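Local coordinates for protein sulfotransferase (Alicyclobacillus acidocaldarius subsp. acidocaldarius, PDB 3RNL) that probably transfers sulfuryl groups, as sulfotransferases of the P-loop NTPase-like alpha-beta-alpha sandwich fold do, and binds magnesium ions, at residues Tyr93-Pro97 / Gln170-Tyr174; Arg162-Ala168 / Phe282-Asp286; Arg135-Phe140 / Glu156-Tyr161. All coordinates share one frame; numbering follows the deposited sequence.

Contact 1: Tyr93-Pro97 / Gln170-Tyr174; sequences YLFYP and QVKRY
The loop that leaves the parallel-sheet strand 85-89 packs on helix 167-178, within the alpha-beta-alpha sandwich. Tyr174 reaches across to the loop and its OH donates to Tyr93 O over 2.8 Å. The hydroxyl sits above the carbonyl plane, 72° out of it, so the bond does not follow a lone pair. Leu94 CA approaches the ring obliquely, and Tyr174 CD2 packs 3.9 Å from Leu94 CD1. Buried Tyr174 also touches Thr99 and Ala100 of helix 99-106 and Ile112 of strand 111-116, so its ring lies between the helices and the sheet of this P-loop-type fold. A phenylalanine at Tyr174 would probably leave Tyr93 O without this hydroxyl donor. Leu94 and Gln170 cross at about a right angle, with Leu94 CG 3.5 Å from Gln170 OE1. The extended Gln170 chain lays OE1 3.3 Å from Phe95 CA, while NE2 comes to the edge of the Phe95 ring, the amide nearly perpendicular to it. NE2 makes weak hydrogen bonds to Val164 O and Leu166 O. A water donates to both Leu94 O and Gln170 O. Nearby, Arg173 bends at chi2 and chi3, and NH2 makes a weak hydrogen bond of 3.0 Å to Pro97 O.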
loop_
_atom_site.group_PDB
_atom_site.type_symbol
_atom_site.label_atom_id
_atom_site.label_comp_id
_atom_site.label_asym_id
_atom_site.label_seq_id
_atom_site.Cartn_x
_atom_site.Cartn_y
_atom_site.Cartn_z
ATOM N N TYR A 93 4.353 2.748 2.852
ATOM C CA TYR A 93 4.814 4.000 2.246
ATOM C C TYR A 93 3.682 5.038 2.192
ATOM O O TYR A 93 3.909 6.229 2.386
ATOM C CB TYR A 93 5.322 3.718 0.836
ATOM C CG TYR A 93 6.758 3.247 0.721
ATOM C CD1 TYR A 93 7.668 3.425 1.755
ATOM C CD2 TYR A 93 7.214 2.672 -0.461
ATOM C CE1 TYR A 93 8.996 3.024 1.626
ATOM C CE2 TYR A 93 8.537 2.265 -0.601
ATOM C CZ TYR A 93 9.418 2.457 0.442
ATOM O OH TYR A 93 10.720 2.061 0.300
ATOM N N LEU A 94 2.461 4.588 1.934
ATOM C CA LEU A 94 1.324 5.513 1.829
ATOM C C LEU A 94 1.003 6.117 3.201
ATOM O O LEU A 94 0.662 7.302 3.341
ATOM C CB LEU A 94 0.112 4.742 1.286
ATOM C CG LEU A 94 -1.157 5.597 1.135
ATOM C CD1 LEU A 94 -0.949 6.760 0.130
ATOM C CD2 LEU A 94 -2.353 4.728 0.714
ATOM N N PHE A 95 1.160 5.296 4.230
ATOM C CA PHE A 95 0.737 5.659 5.578
ATOM C C PHE A 95 1.691 6.620 6.293
ATOM O O PHE A 95 1.243 7.559 6.956
ATOM C CB PHE A 95 0.571 4.382 6.416
ATOM C CG PHE A 95 0.263 4.644 7.875
ATOM C CD1 PHE A 95 -1.000 5.065 8.264
ATOM C CD2 PHE A 95 1.236 4.466 8.852
ATOM C CE1 PHE A 95 -1.294 5.300 9.610
ATOM C CE2 PHE A 95 0.955 4.710 10.195
ATOM C CZ PHE A 95 -0.308 5.128 10.571
ATOM N N TYR A 96 2.994 6.396 6.175
ATOM C CA TYR A 96 3.953 7.218 6.926
ATOM C C TYR A 96 4.122 8.570 6.233
ATOM O O TYR A 96 4.439 8.631 5.043
ATOM C CB TYR A 96 5.289 6.481 7.075
ATOM C CG TYR A 96 5.206 5.411 8.146
ATOM C CD1 TYR A 96 5.030 5.762 9.485
ATOM C CD2 TYR A 96 5.259 4.065 7.821
ATOM C CE1 TYR A 96 4.931 4.786 10.474
ATOM C CE2 TYR A 96 5.172 3.082 8.806
ATOM C CZ TYR A 96 5.008 3.454 10.125
ATOM O OH TYR A 96 4.907 2.487 11.114
ATOM N N PRO A 97 3.860 9.658 6.970
ATOM C CA PRO A 97 3.570 10.962 6.353
ATOM C C PRO A 97 4.755 11.673 5.715
ATOM O O PRO A 97 4.524 12.577 4.920
ATOM C CB PRO A 97 2.992 11.779 7.516
ATOM C CG PRO A 97 3.660 11.198 8.714
ATOM C CD PRO A 97 3.752 9.709 8.437
ATOM N N GLN A 170 -3.508 10.755 3.310
ATOM C CA GLN A 170 -2.328 10.025 2.851
ATOM C C GLN A 170 -2.159 10.201 1.353
ATOM O O GLN A 170 -1.059 10.447 0.862
ATOM C CB GLN A 170 -2.475 8.527 3.161
ATOM C CG GLN A 170 -2.706 8.260 4.658
ATOM C CD GLN A 170 -2.984 6.782 4.938
ATOM O OE1 GLN A 170 -2.330 5.914 4.382
ATOM N NE2 GLN A 170 -3.940 6.503 5.820
ATOM N N VAL A 171 -3.256 10.043 0.622
ATOM C CA VAL A 171 -3.215 10.233 -0.828
ATOM C C VAL A 171 -2.929 11.702 -1.175
ATOM O O VAL A 171 -2.128 11.997 -2.091
ATOM C CB VAL A 171 -4.535 9.765 -1.458
ATOM C CG1 VAL A 171 -4.583 10.117 -2.943
ATOM C CG2 VAL A 171 -4.708 8.241 -1.241
ATOM N N LYS A 172 -3.543 12.626 -0.436
ATOM C CA LYS A 172 -3.290 14.048 -0.705
ATOM C C LYS A 172 -1.797 14.363 -0.619
ATOM O O LYS A 172 -1.267 15.125 -1.420
ATOM C CB LYS A 172 -4.053 14.950 0.266
ATOM C CG LYS A 172 -3.784 16.446 0.001
ATOM C CD LYS A 172 -4.582 17.336 0.935
ATOM C CE LYS A 172 -4.442 18.826 0.558
ATOM N NZ LYS A 172 -3.114 19.410 0.959
ATOM N N ARG A 173 -1.118 13.792 0.367
ATOM C CA ARG A 173 0.318 14.071 0.515
ATOM C C ARG A 173 1.089 13.658 -0.747
ATOM O O ARG A 173 1.965 14.387 -1.209
ATOM C CB ARG A 173 0.879 13.375 1.770
ATOM C CG ARG A 173 2.366 13.641 2.061
ATOM C CD ARG A 173 2.699 15.122 2.314
ATOM N NE ARG A 173 1.790 15.812 3.241
ATOM C CZ ARG A 173 1.893 15.785 4.566
ATOM N NH1 ARG A 173 1.025 16.475 5.318
ATOM N NH2 ARG A 173 2.857 15.064 5.146
ATOM N N TYR A 174 0.767 12.494 -1.317
ATOM C CA TYR A 174 1.423 12.077 -2.565
ATOM C C TYR A 174 1.047 12.958 -3.746
ATOM O O TYR A 174 1.909 13.294 -4.573
ATOM C CB TYR A 174 1.151 10.604 -2.893
ATOM C CG TYR A 174 2.107 9.699 -2.149
ATOM C CD1 TYR A 174 3.317 9.308 -2.731
ATOM C CD2 TYR A 174 1.835 9.289 -0.844
ATOM C CE1 TYR A 174 4.217 8.487 -2.041
ATOM C CE2 TYR A 174 2.731 8.462 -0.146
ATOM C CZ TYR A 174 3.920 8.079 -0.746
ATOM O OH TYR A 174 4.812 7.279 -0.050
HETATM O O HOH W 1 1.181 9.879 2.618
#

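Contact 2: Arg162-Ala168 / Phe282-Asp286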
loop_
_atom_site.group_PDB
_atom_site.type_symbol
_atom_site.label_atom_id
_atom_site.label_comp_id
_atom_site.label_asym_id
_atom_site.label_seq_id
_atom_site.Cartn_x
_atom_site.Cartn_y
_atom_site.Cartn_z
ATOM N N ARG A 162 -8.272 1.320 11.788
ATOM C CA ARG A 162 -8.843 2.598 11.364
ATOM C C ARG A 162 -7.797 3.538 10.757
ATOM O O ARG A 162 -8.022 4.108 9.688
ATOM C CB ARG A 162 -9.548 3.296 12.545
ATOM C CG ARG A 162 -10.886 2.668 12.957
ATOM C CD ARG A 162 -11.402 3.305 14.273
ATOM N NE ARG A 162 -12.867 3.258 14.375
ATOM C CZ ARG A 162 -13.546 2.314 15.019
ATOM N NH1 ARG A 162 -12.900 1.328 15.623
ATOM N NH2 ARG A 162 -14.873 2.357 15.065
ATOM N N ALA A 163 -6.654 3.701 11.426
ATOM C CA ALA A 163 -5.726 4.753 11.013
ATOM C C ALA A 163 -5.233 4.527 9.584
ATOM O O ALA A 163 -5.106 5.468 8.790
ATOM C CB ALA A 163 -4.544 4.851 11.974
ATOM N N VAL A 164 -4.955 3.274 9.253
ATOM C CA VAL A 164 -4.398 2.959 7.937
ATOM C C VAL A 164 -5.439 3.121 6.820
ATOM O O VAL A 164 -5.096 3.364 5.660
ATOM C CB VAL A 164 -3.754 1.543 7.953
ATOM C CG1 VAL A 164 -3.485 1.031 6.547
ATOM C CG2 VAL A 164 -2.461 1.598 8.777
ATOM N N GLY A 165 -6.707 3.011 7.180
ATOM C CA GLY A 165 -7.791 3.156 6.220
ATOM C C GLY A 165 -8.259 4.592 6.009
ATOM O O GLY A 165 -9.129 4.822 5.154
ATOM N N LEU A 166 -7.704 5.574 6.726
ATOM C CA LEU A 166 -8.194 6.908 6.404
ATOM C C LEU A 166 -7.250 7.425 5.330
ATOM O O LEU A 166 -6.329 8.215 5.579
ATOM C CB LEU A 166 -8.075 7.776 7.664
ATOM C CG LEU A 166 -9.026 7.408 8.817
ATOM C CD1 LEU A 166 -8.597 8.026 10.157
ATOM C CD2 LEU A 166 -10.430 7.862 8.450
ATOM N N TYR A 167 -7.678 7.218 4.093
ATOM C CA TYR A 167 -6.771 7.363 2.962
ATOM C C TYR A 167 -6.601 8.803 2.529
ATOM O O TYR A 167 -5.597 9.138 1.906
ATOM C CB TYR A 167 -7.285 6.606 1.741
ATOM C CG TYR A 167 -7.497 5.113 1.899
ATOM C CD1 TYR A 167 -6.520 4.285 2.454
ATOM C CD2 TYR A 167 -8.672 4.533 1.446
ATOM C CE1 TYR A 167 -6.735 2.890 2.557
ATOM C CE2 TYR A 167 -8.901 3.167 1.556
ATOM C CZ TYR A 167 -7.925 2.352 2.107
ATOM O OH TYR A 167 -8.170 0.997 2.186
ATOM N N ALA A 168 -7.609 9.632 2.785
ATOM C CA ALA A 168 -7.671 10.915 2.086
ATOM C C ALA A 168 -6.402 11.732 2.308
ATOM O O ALA A 168 -5.780 12.210 1.352
ATOM C CB ALA A 168 -8.898 11.717 2.511
ATOM N N PHE A 282 -17.969 5.444 10.139
ATOM C CA PHE A 282 -16.719 6.022 10.634
ATOM C C PHE A 282 -15.862 6.595 9.504
ATOM O O PHE A 282 -15.336 7.709 9.612
ATOM C CB PHE A 282 -15.887 4.990 11.401
ATOM C CG PHE A 282 -14.507 5.486 11.752
ATOM C CD1 PHE A 282 -14.320 6.331 12.836
ATOM C CD2 PHE A 282 -13.411 5.148 10.961
ATOM C CE1 PHE A 282 -13.050 6.808 13.147
ATOM C CE2 PHE A 282 -12.143 5.618 11.263
ATOM C CZ PHE A 282 -11.965 6.458 12.358
ATOM N N PHE A 283 -15.727 5.825 8.427
ATOM C CA PHE A 283 -14.879 6.221 7.298
ATOM C C PHE A 283 -15.574 7.188 6.336
ATOM O O PHE A 283 -14.914 7.795 5.490
ATOM C CB PHE A 283 -14.429 4.981 6.501
ATOM C CG PHE A 283 -13.436 4.111 7.235
ATOM C CD1 PHE A 283 -12.167 4.579 7.520
ATOM C CD2 PHE A 283 -13.776 2.821 7.630
ATOM C CE1 PHE A 283 -11.238 3.769 8.195
ATOM C CE2 PHE A 283 -12.863 2.015 8.308
ATOM C CZ PHE A 283 -11.585 2.495 8.582
ATOM N N ALA A 284 -16.891 7.338 6.458
ATOM C CA ALA A 284 -17.658 8.078 5.447
ATOM C C ALA A 284 -17.164 9.504 5.159
ATOM O O ALA A 284 -17.052 9.899 3.994
ATOM C CB ALA A 284 -19.151 8.072 5.770
ATOM N N PRO A 285 -16.867 10.292 6.208
ATOM C CA PRO A 285 -16.403 11.651 5.887
ATOM C C PRO A 285 -15.063 11.632 5.143
ATOM O O PRO A 285 -14.846 12.443 4.228
ATOM C CB PRO A 285 -16.261 12.316 7.265
ATOM C CG PRO A 285 -17.229 11.514 8.161
ATOM C CD PRO A 285 -17.083 10.099 7.654
ATOM N N ASP A 286 -14.179 10.714 5.516
ATOM C CA ASP A 286 -12.884 10.611 4.840
ATOM C C ASP A 286 -13.066 10.142 3.402
ATOM O O ASP A 286 -12.377 10.610 2.490
ATOM C CB ASP A 286 -11.952 9.662 5.599
ATOM C CG ASP A 286 -10.499 9.853 5.213
ATOM O OD1 ASP A 286 -9.886 10.841 5.686
ATOM O OD2 ASP A 286 -9.983 9.025 4.439
HETATM O O HOH W 2 -11.037 6.524 3.881
HETATM O O HOH W 3 -7.362 11.163 5.960
#
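The backbones come nearest at Ala168 and Asp286, with CA atoms 5.9 Å apart, where the N-terminal end of helix 167-178 lies beside helix 273-294. Asp286 points its carboxylate at that end. Ala168 N donates to Asp286 OD2 over 3.0 Å, nearly straight at 167°, on the syn side of the oxygen. Tyr167 N lies 2.9 Å from Asp286 OD2. Two waters extend the grip: one donates to Gly165 O and Asp286 OD2, the other to Leu166 O and Asp286 OD1. Asp286 OD1 also forms a salt bridge with Arg289. The buried carboxylate thus joins the C-terminal helix of the sandwich to this end of helix 167-178, which would probably favour its negative charge. Toward the start of both segments, Arg162 lies over one face of Phe282. Its chain, extended from CG to NE, carries Arg162 CD across the ring in a CH-pi contact, 3.9 Å from the Phe282 centroid, with NE over the ring centre. The guanidinium follows as a cation-pi pair, Arg162 CZ 4.7 Å from the Phe282 centroid, standing 86° to the ring. Phe283 CE1, at the ring edge, lies 3.6 Å from Arg162 O. Leu166 CD2 packs against Phe283 CD1 and Asp286 CB.

Contact 3: Arg135-Phe140 / Glu156-Tyr161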
loop_
_atom_site.group_PDB
_atom_site.type_symbol
_atom_site.label_atom_id
_atom_site.label_comp_id
_atom_site.label_asym_id
_atom_site.label_seq_id
_atom_site.Cartn_x
_atom_site.Cartn_y
_atom_site.Cartn_z
ATOM N N ARG A 135 -0.864 -14.071 15.579
ATOM C CA ARG A 135 -0.525 -12.862 16.322
ATOM C C ARG A 135 -1.679 -12.319 17.171
ATOM O O ARG A 135 -1.469 -11.777 18.255
ATOM C CB ARG A 135 0.015 -11.814 15.350
ATOM C CG ARG A 135 1.277 -12.324 14.662
ATOM C CD ARG A 135 1.655 -11.524 13.430
ATOM N NE ARG A 135 2.066 -10.163 13.745
ATOM C CZ ARG A 135 2.367 -9.252 12.819
ATOM N NH1 ARG A 135 2.310 -9.571 11.531
ATOM N NH2 ARG A 135 2.740 -8.028 13.174
ATOM N N GLU A 136 -2.890 -12.433 16.634
ATOM C CA GLU A 136 -4.102 -11.957 17.308
ATOM C C GLU A 136 -5.012 -13.132 17.650
ATOM O O GLU A 136 -5.328 -13.940 16.773
ATOM C CB GLU A 136 -4.848 -10.977 16.400
ATOM C CG GLU A 136 -6.174 -10.471 16.980
ATOM C CD GLU A 136 -5.993 -9.762 18.321
ATOM O OE1 GLU A 136 -5.766 -10.447 19.344
ATOM O OE2 GLU A 136 -6.067 -8.517 18.355
ATOM N N THR A 137 -5.325 -13.316 18.932
ATOM C CA THR A 137 -6.324 -14.308 19.317
ATOM C C THR A 137 -7.713 -13.756 19.669
ATOM O O THR A 137 -8.649 -14.522 19.875
ATOM C CB THR A 137 -5.826 -15.117 20.521
ATOM O OG1 THR A 137 -5.512 -14.209 21.585
ATOM C CG2 THR A 137 -4.580 -15.907 20.144
ATOM N N LEU A 138 -7.830 -12.436 19.738
ATOM C CA LEU A 138 -9.089 -11.776 20.110
ATOM C C LEU A 138 -10.078 -11.752 18.952
ATOM O O LEU A 138 -9.693 -11.918 17.799
ATOM C CB LEU A 138 -8.847 -10.347 20.609
ATOM C CG LEU A 138 -7.948 -10.198 21.843
ATOM C CD1 LEU A 138 -7.601 -8.730 22.056
ATOM C CD2 LEU A 138 -8.607 -10.783 23.072
ATOM N N SER A 139 -11.348 -11.525 19.269
ATOM C CA SER A 139 -12.343 -11.264 18.241
ATOM C C SER A 139 -12.013 -9.947 17.538
ATOM O O SER A 139 -11.258 -9.123 18.056
ATOM C CB SER A 139 -13.731 -11.151 18.862
ATOM O OG SER A 139 -13.823 -9.983 19.669
ATOM N N PHE A 140 -12.545 -9.768 16.337
ATOM C CA PHE A 140 -12.328 -8.523 15.604
ATOM C C PHE A 140 -12.876 -7.361 16.426
ATOM O O PHE A 140 -12.279 -6.285 16.481
ATOM C CB PHE A 140 -13.024 -8.611 14.243
ATOM C CG PHE A 140 -12.886 -7.371 13.390
ATOM C CD1 PHE A 140 -11.640 -6.835 13.108
ATOM C CD2 PHE A 140 -14.014 -6.762 12.859
ATOM C CE1 PHE A 140 -11.517 -5.686 12.297
ATOM C CE2 PHE A 140 -13.898 -5.623 12.058
ATOM C CZ PHE A 140 -12.651 -5.101 11.771
ATOM N N GLU A 156 3.165 -2.339 15.172
ATOM C CA GLU A 156 3.274 -2.009 13.750
ATOM C C GLU A 156 1.906 -1.670 13.136
ATOM O O GLU A 156 0.851 -2.003 13.695
ATOM C CB GLU A 156 3.963 -3.137 12.988
ATOM C CG GLU A 156 3.097 -4.344 12.768
ATOM C CD GLU A 156 3.211 -4.846 11.336
ATOM O OE1 GLU A 156 3.567 -6.030 11.162
ATOM O OE2 GLU A 156 2.949 -4.046 10.401
ATOM N N PRO A 157 1.913 -0.956 12.001
ATOM C CA PRO A 157 0.658 -0.409 11.460
ATOM C C PRO A 157 -0.325 -1.452 10.940
ATOM O O PRO A 157 -1.476 -1.090 10.708
ATOM C CB PRO A 157 1.103 0.543 10.331
ATOM C CG PRO A 157 2.573 0.684 10.475
ATOM C CD PRO A 157 3.095 -0.481 11.261
ATOM N N LEU A 158 0.089 -2.704 10.747
ATOM C CA LEU A 158 -0.892 -3.728 10.365
ATOM C C LEU A 158 -2.025 -3.772 11.387
ATOM O O LEU A 158 -3.173 -4.081 11.052
ATOM C CB LEU A 158 -0.237 -5.108 10.231
ATOM C CG LEU A 158 -1.124 -6.239 9.678
ATOM C CD1 LEU A 158 -1.787 -5.849 8.346
ATOM C CD2 LEU A 158 -0.307 -7.516 9.514
ATOM N N TRP A 159 -1.698 -3.448 12.634
ATOM C CA TRP A 159 -2.695 -3.440 13.692
ATOM C C TRP A 159 -3.603 -2.208 13.661
ATOM O O TRP A 159 -4.593 -2.168 14.407
ATOM C CB TRP A 159 -2.032 -3.495 15.073
ATOM C CG TRP A 159 -1.149 -4.676 15.345
ATOM C CD1 TRP A 159 0.199 -4.776 15.094
ATOM C CD2 TRP A 159 -1.524 -5.894 16.003
ATOM N NE1 TRP A 159 0.674 -5.994 15.532
ATOM C CE2 TRP A 159 -0.362 -6.699 16.090
ATOM C CE3 TRP A 159 -2.726 -6.387 16.515
ATOM C CZ2 TRP A 159 -0.372 -7.969 16.671
ATOM C CZ3 TRP A 159 -2.736 -7.657 17.104
ATOM C CH2 TRP A 159 -1.568 -8.432 17.168
ATOM N N TYR A 160 -3.319 -1.197 12.833
ATOM C CA TYR A 160 -4.119 0.001 13.041
ATOM C C TYR A 160 -5.224 -0.065 12.002
ATOM O O TYR A 160 -5.133 0.525 10.917
ATOM C CB TYR A 160 -3.275 1.246 12.700
ATOM C CG TYR A 160 -1.959 1.454 13.444
ATOM C CD1 TYR A 160 -1.587 0.667 14.528
ATOM C CD2 TYR A 160 -1.090 2.463 13.043
ATOM C CE1 TYR A 160 -0.360 0.884 15.183
ATOM C CE2 TYR A 160 0.116 2.684 13.680
ATOM C CZ TYR A 160 0.481 1.895 14.741
ATOM O OH TYR A 160 1.700 2.144 15.350
ATOM N N TYR A 161 -6.368 -0.561 12.436
ATOM C CA TYR A 161 -7.426 -0.900 11.506
ATOM C C TYR A 161 -7.992 0.366 10.914
ATOM O O TYR A 161 -8.192 0.463 9.704
ATOM C CB TYR A 161 -8.529 -1.650 12.241
ATOM C CG TYR A 161 -8.065 -2.981 12.759
ATOM C CD1 TYR A 161 -7.588 -3.953 11.894
ATOM C CD2 TYR A 161 -8.117 -3.273 14.119
ATOM C CE1 TYR A 161 -7.152 -5.182 12.369
ATOM C CE2 TYR A 161 -7.686 -4.491 14.600
ATOM C CZ TYR A 161 -7.215 -5.443 13.725
ATOM O OH TYR A 161 -6.791 -6.661 14.215
HETATM O O HOH W 4 3.523 -8.180 9.256
#
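Arg135 bends at chi3 (67°) and Glu156 holds CG between its backbone N and carbonyl carbon (chi1 75°); their side chains cross at about a right angle. Arg135 NH2 donates to Glu156 OE1 over 3.0 Å in a nearly straight salt bridge, 175° at the hydrogen. Glu156 OE1 lies in the guanidinium plane of Arg135; the donor meets it on the anti side, tilted out of the carboxylate plane. A water links Arg135 NH1 to the same oxygen, and Leu158 N donates to Glu156 OE2 from above the carboxylate plane. The Trp159 indole turns its edge to the other segment: CH2 is 3.5 Å from Arg135 O, and CZ3 is 3.7 Å from Glu136 OE2. Phe140 and Tyr161 form a T-shaped pair, the Phe140 edge over the Tyr161 face, with centroids 5.5 Å apart. The contact joins the loop after helix 119-132 to the 3-10 turn 157-159. Asp59 pairs with Arg135 NH2 and accepts from Trp159 NE1, while Glu136 OE2 forms a salt bridge with Arg150 and a hydrogen bond with Ser143. Bonds to Glu156, Asp59 and, from NE, Pro57 O probably fix the guanidinium's rotation; its one positive charge is shared, so each carboxylate is probably only partly neutralised.

Contacts 1 and 2 share helix 167-178: contact 2 holds its N-terminal end and contact 1 its next turns. Their centres are 13 Å apart, and they touch where Phe95 CD1 meets Val164 CG2 at 3.8 Å. Contact 3 lies 21 Å from contact 1 and 17 Å from contact 2, centre to centre. Phe95 CZ still meets Tyr160 CD2 at 3.7 Å, and Val164 CG2 lies 3.5 Å from Pro157 O, so segment 156-161 borders both. Contact 1 is nearest the metal sites. The Arg173 side chain is about 9 Å from a bound magnesium ion. It is about 5 Å from the side chain of Asp176, a magnesium ligand in a structure of this protein, though none is bound there to this chain in the model.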